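Local atomic coordinates of cystathionine gamma-synthase (Xanthomonas oryzae pv. oryzae KACC 10331, PDB entry 6LD7), a protein that probably catalyses the pyridoxal phosphate-dependent formation of cystathionine in the methionine biosynthesis pathway. Residues L141-E155 / V170-D184. The protein carries 1 engineered substitution. Numbering follows the deposited sequence.
Sequences LADALAQSPKLVLIE and VIEAAKKVGALTVVD
Strands 151-155 and 180-184 run in parallel, their short axes 22° apart, and Val152 and Ile154 alternate with Leu180, Val182 and Asp184 in the backbone bonding. Val152 N donates to Leu180 O at 2.8 Å, and Asp184 N bonds Ile154 O further along; the exception in the pairing is Leu180 N, which sits 35° out of the Lys150 carbonyl plane. Helix 167-176 supplies the crossover between the strands and closes with a Schellman motif: Ala179 N bonds Ala174 O, Gly178 N bonds Lys175 O, and Gly178 is the C-prime residue, with positive phi. This beta-alpha-beta unit belongs to the large, mainly parallel seven-stranded sheet of the fold type I (aspartate aminotransferase-like) PLP domain. Against its helix, Ile154 and Val170 meet tip to tip, Ile154 CD1 lying 3.6 Å from Val170 CG1; CG1 of Ile154, set anti to the carbonyl carbon (chi1 -54°), carries that methyl to the helix. Helix 138-145 packs alongside, Leu145 CD1 coming within 3.6 Å of Ala173 CB while Leu145 and Val177 side chains cross at about a right angle. On the other sheet face, Leu151 CD1 lies 3.9 Å from Val182 CG1, and Val94 and Val98 of helix 87-98 also touch Leu151. At the C-terminal strand ends, Glu155 and Asp184 lie side by side, and one water donates to Glu155 OE2 and to Asp184 OD2, at 2.8 Å each, and so bridges them. Tyr112 N also bonds Glu155 OE2, Thr186 OG1 bonds Asp184 OD1, and Asp184 OD2 lies close to N1 of the modified residue LLP at position 209, placing this end beside the cofactor.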
loop_
_atom_site.group_PDB
_atom_site.type_symbol
_atom_site.label_atom_id
_atom_site.label_comp_id
_atom_site.label_asym_id
_atom_site.label_seq_id
_atom_site.Cartn_x
_atom_site.Cartn_y
_atom_site.Cartn_z
ATOM N N LEU C 141 35.076 12.699 29.038
ATOM C CA LEU C 141 35.263 12.974 27.611
ATOM C C LEU C 141 36.749 13.103 27.347
ATOM O O LEU C 141 37.183 12.555 26.360
ATOM C CB LEU C 141 34.581 14.278 27.214
ATOM C CG LEU C 141 34.834 14.671 25.766
ATOM C CD1 LEU C 141 34.326 13.575 24.833
ATOM C CD2 LEU C 141 34.240 16.043 25.439
ATOM N N ALA C 142 37.481 13.922 28.131
ATOM C CA ALA C 142 38.876 14.266 27.813
ATOM C C ALA C 142 39.698 12.970 27.804
ATOM O O ALA C 142 40.609 12.899 26.994
ATOM C CB ALA C 142 39.474 15.319 28.763
ATOM N N ASP C 143 39.478 12.065 28.753
ATOM C CA ASP C 143 40.178 10.751 28.820
ATOM C C ASP C 143 39.883 9.884 27.573
ATOM O O ASP C 143 40.782 9.237 27.086
ATOM C CB ASP C 143 39.814 10.000 30.113
ATOM C CG ASP C 143 40.416 10.643 31.406
ATOM O OD1 ASP C 143 41.260 11.611 31.345
ATOM O OD2 ASP C 143 39.944 10.274 32.461
ATOM N N ALA C 144 38.662 9.894 27.054
ATOM C CA ALA C 144 38.306 9.177 25.811
ATOM C C ALA C 144 39.059 9.806 24.680
ATOM O O ALA C 144 39.712 9.082 23.950
ATOM C CB ALA C 144 36.826 9.279 25.603
ATOM N N LEU C 145 39.018 11.125 24.562
ATOM C CA LEU C 145 39.628 11.780 23.375
ATOM C C LEU C 145 41.158 11.700 23.388
ATOM O O LEU C 145 41.722 11.917 22.336
ATOM C CB LEU C 145 39.195 13.241 23.261
ATOM C CG LEU C 145 37.694 13.485 23.083
ATOM C CD1 LEU C 145 37.438 14.968 22.915
ATOM C CD2 LEU C 145 37.122 12.741 21.882
ATOM N N ALA C 146 41.807 11.526 24.544
ATOM C CA ALA C 146 43.291 11.422 24.644
ATOM C C ALA C 146 43.750 10.096 23.989
ATOM O O ALA C 146 44.912 9.993 23.710
ATOM C CB ALA C 146 43.797 11.484 26.066
ATOM N N GLN C 147 42.852 9.150 23.747
ATOM C CA GLN C 147 43.101 7.883 23.036
ATOM C C GLN C 147 42.961 8.090 21.509
ATOM O O GLN C 147 43.170 7.161 20.812
ATOM C CB GLN C 147 42.206 6.805 23.678
ATOM C CG GLN C 147 42.607 6.537 25.135
ATOM C CD GLN C 147 41.626 5.664 25.903
ATOM O OE1 GLN C 147 40.875 6.125 26.780
ATOM N NE2 GLN C 147 41.591 4.373 25.610
ATOM N N SER C 148 42.748 9.290 20.977
ATOM C CA SER C 148 42.639 9.553 19.522
ATOM C C SER C 148 41.554 8.690 18.892
ATOM O O SER C 148 41.824 7.944 18.000
ATOM C CB SER C 148 43.930 9.297 18.832
ATOM O OG SER C 148 44.839 10.290 19.207
ATOM N N PRO C 149 40.277 8.753 19.274
ATOM C CA PRO C 149 39.270 7.872 18.690
ATOM C C PRO C 149 38.957 8.295 17.260
ATOM O O PRO C 149 39.189 9.438 16.876
ATOM C CB PRO C 149 38.064 8.042 19.634
ATOM C CG PRO C 149 38.252 9.415 20.239
ATOM C CD PRO C 149 39.750 9.666 20.275
ATOM N N LYS C 150 38.390 7.394 16.457
ATOM C CA LYS C 150 38.009 7.778 15.083
ATOM C C LYS C 150 36.658 8.485 15.115
ATOM O O LYS C 150 36.367 9.346 14.251
ATOM C CB LYS C 150 37.915 6.513 14.240
ATOM C CG LYS C 150 37.556 6.764 12.794
ATOM C CD LYS C 150 38.724 7.341 12.068
ATOM C CE LYS C 150 38.224 8.022 10.835
ATOM N NZ LYS C 150 38.233 7.018 9.790
ATOM N N LEU C 151 35.761 8.025 15.969
ATOM C CA LEU C 151 34.348 8.446 15.874
ATOM C C LEU C 151 33.853 8.559 17.285
ATOM O O LEU C 151 34.157 7.635 18.061
ATOM C CB LEU C 151 33.545 7.347 15.115
ATOM C CG LEU C 151 32.051 7.590 14.928
ATOM C CD1 LEU C 151 31.859 8.863 14.146
ATOM C CD2 LEU C 151 31.430 6.407 14.152
ATOM N N VAL C 152 33.014 9.553 17.525
ATOM C CA VAL C 152 32.307 9.761 18.810
ATOM C C VAL C 152 30.835 9.828 18.525
ATOM O O VAL C 152 30.443 10.612 17.682
ATOM C CB VAL C 152 32.755 11.077 19.468
ATOM C CG1 VAL C 152 31.967 11.319 20.729
ATOM C CG2 VAL C 152 34.226 11.082 19.698
ATOM N N LEU C 153 30.085 9.039 19.242
ATOM C CA LEU C 153 28.618 9.004 19.151
ATOM C C LEU C 153 28.073 9.875 20.299
ATOM O O LEU C 153 28.442 9.634 21.498
ATOM C CB LEU C 153 28.080 7.565 19.229
ATOM C CG LEU C 153 26.578 7.426 19.517
ATOM C CD1 LEU C 153 25.784 7.864 18.327
ATOM C CD2 LEU C 153 26.196 5.982 19.854
ATOM N N ILE C 154 27.130 10.751 19.954
ATOM C CA ILE C 154 26.352 11.515 20.937
ATOM C C ILE C 154 24.890 11.159 20.814
ATOM O O ILE C 154 24.367 11.197 19.700
ATOM C CB ILE C 154 26.552 12.992 20.701
ATOM C CG1 ILE C 154 28.012 13.366 20.699
ATOM C CG2 ILE C 154 25.740 13.799 21.670
ATOM C CD1 ILE C 154 28.222 14.732 20.222
ATOM N N GLU C 155 24.225 10.926 21.925
ATOM C CA GLU C 155 22.761 10.698 21.898
ATOM C C GLU C 155 22.150 11.648 22.919
ATOM O O GLU C 155 22.286 11.470 24.204
ATOM C CB GLU C 155 22.429 9.242 22.182
ATOM C CG GLU C 155 20.943 8.911 22.100
ATOM C CD GLU C 155 20.641 7.481 22.513
ATOM O OE1 GLU C 155 19.512 7.315 23.143
ATOM O OE2 GLU C 155 21.555 6.544 22.213
ATOM N N VAL C 170 31.190 19.118 23.006
ATOM C CA VAL C 170 31.716 17.771 22.626
ATOM C C VAL C 170 32.311 17.819 21.235
ATOM O O VAL C 170 33.444 17.289 21.043
ATOM C CB VAL C 170 30.668 16.668 22.767
ATOM C CG1 VAL C 170 31.177 15.332 22.239
ATOM C CG2 VAL C 170 30.294 16.552 24.211
ATOM N N ILE C 171 31.601 18.466 20.305
ATOM C CA ILE C 171 31.988 18.414 18.884
ATOM C C ILE C 171 33.302 19.187 18.696
ATOM O O ILE C 171 34.185 18.663 18.025
ATOM C CB ILE C 171 30.843 18.923 18.015
ATOM C CG1 ILE C 171 29.658 17.952 18.051
ATOM C CG2 ILE C 171 31.295 19.259 16.634
ATOM C CD1 ILE C 171 28.370 18.528 17.437
ATOM N N GLU C 172 33.457 20.373 19.269
ATOM C CA GLU C 172 34.748 21.115 19.143
ATOM C C GLU C 172 35.872 20.331 19.806
ATOM O O GLU C 172 36.931 20.278 19.220
ATOM C CB GLU C 172 34.723 22.477 19.854
ATOM C CG GLU C 172 33.775 23.463 19.173
ATOM C CD GLU C 172 34.056 23.798 17.714
ATOM O OE1 GLU C 172 35.205 23.526 17.203
ATOM O OE2 GLU C 172 33.135 24.335 17.083
ATOM N N ALA C 173 35.679 19.697 20.965
ATOM C CA ALA C 173 36.801 18.894 21.563
ATOM C C ALA C 173 37.156 17.704 20.656
ATOM O O ALA C 173 38.346 17.397 20.437
ATOM C CB ALA C 173 36.455 18.448 22.963
ATOM N N ALA C 174 36.151 17.008 20.095
ATOM C CA ALA C 174 36.391 15.884 19.174
ATOM C C ALA C 174 37.202 16.374 17.971
ATOM O O ALA C 174 38.144 15.705 17.579
ATOM C CB ALA C 174 35.085 15.222 18.728
ATOM N N LYS C 175 36.790 17.454 17.340
ATOM C CA LYS C 175 37.490 17.962 16.147
ATOM C C LYS C 175 38.969 18.261 16.460
ATOM O O LYS C 175 39.770 18.082 15.610
ATOM C CB LYS C 175 36.853 19.278 15.712
ATOM C CG LYS C 175 35.499 19.050 15.128
ATOM C CD LYS C 175 34.916 20.187 14.398
ATOM C CE LYS C 175 33.956 19.587 13.388
ATOM N NZ LYS C 175 33.061 20.629 12.913
ATOM N N LYS C 176 39.293 18.767 17.635
ATOM C CA LYS C 176 40.691 19.082 17.995
ATOM C C LYS C 176 41.544 17.827 17.970
ATOM O O LYS C 176 42.686 17.979 17.749
ATOM C CB LYS C 176 40.782 19.681 19.400
ATOM C CG LYS C 176 42.019 20.517 19.701
ATOM C CD LYS C 176 41.696 21.622 20.692
ATOM C CE LYS C 176 40.346 22.249 20.369
ATOM N NZ LYS C 176 40.302 23.692 20.708
ATOM N N VAL C 177 41.034 16.633 18.238
ATOM C CA VAL C 177 41.868 15.400 18.136
ATOM C C VAL C 177 41.571 14.683 16.810
ATOM O O VAL C 177 41.981 13.553 16.642
ATOM C CB VAL C 177 41.671 14.473 19.360
ATOM C CG1 VAL C 177 42.000 15.173 20.680
ATOM C CG2 VAL C 177 40.267 13.911 19.428
ATOM N N GLY C 178 40.872 15.296 15.876
ATOM C CA GLY C 178 40.631 14.694 14.544
ATOM C C GLY C 178 39.559 13.610 14.578
ATOM O O GLY C 178 39.542 12.863 13.704
ATOM N N ALA C 179 38.669 13.547 15.550
ATOM C CA ALA C 179 37.559 12.564 15.578
ATOM C C ALA C 179 36.358 13.130 14.830
ATOM O O ALA C 179 36.047 14.345 14.979
ATOM C CB ALA C 179 37.228 12.230 17.011
ATOM N N LEU C 180 35.676 12.262 14.089
ATOM C CA LEU C 180 34.350 12.551 13.528
ATOM C C LEU C 180 33.305 12.382 14.639
ATOM O O LEU C 180 33.517 11.586 15.597
ATOM C CB LEU C 180 34.082 11.625 12.347
ATOM C CG LEU C 180 35.118 11.675 11.244
ATOM C CD1 LEU C 180 35.020 10.424 10.436
ATOM C CD2 LEU C 180 34.893 12.880 10.358
ATOM N N THR C 181 32.216 13.141 14.547
ATOM C CA THR C 181 31.070 12.990 15.463
ATOM C C THR C 181 29.814 12.569 14.686
ATOM O O THR C 181 29.559 13.087 13.573
ATOM C CB THR C 181 30.849 14.311 16.198
ATOM O OG1 THR C 181 30.887 15.326 15.175
ATOM C CG2 THR C 181 31.953 14.454 17.216
ATOM N N VAL C 182 29.052 11.680 15.304
ATOM C CA VAL C 182 27.732 11.252 14.830
ATOM C C VAL C 182 26.746 11.510 15.953
ATOM O O VAL C 182 26.997 11.098 17.070
ATOM C CB VAL C 182 27.717 9.778 14.332
ATOM C CG1 VAL C 182 28.116 8.725 15.351
ATOM C CG2 VAL C 182 26.315 9.429 13.827
ATOM N N VAL C 183 25.642 12.197 15.660
ATOM C CA VAL C 183 24.601 12.420 16.668
ATOM C C VAL C 183 23.357 11.627 16.322
ATOM O O VAL C 183 22.795 11.804 15.215
ATOM C CB VAL C 183 24.291 13.903 16.767
ATOM C CG1 VAL C 183 23.332 14.157 17.909
ATOM C CG2 VAL C 183 25.575 14.714 16.913
ATOM N N ASP C 184 22.875 10.889 17.301
ATOM C CA ASP C 184 21.568 10.207 17.230
ATOM C C ASP C 184 20.535 11.217 17.706
ATOM O O ASP C 184 20.435 11.355 18.891
ATOM C CB ASP C 184 21.561 8.923 18.057
ATOM C CG ASP C 184 20.299 8.095 17.830
ATOM O OD1 ASP C 184 19.279 8.733 17.419
ATOM O OD2 ASP C 184 20.351 6.852 18.092
HETATM O O HOH W 1 22.202 5.412 19.688
#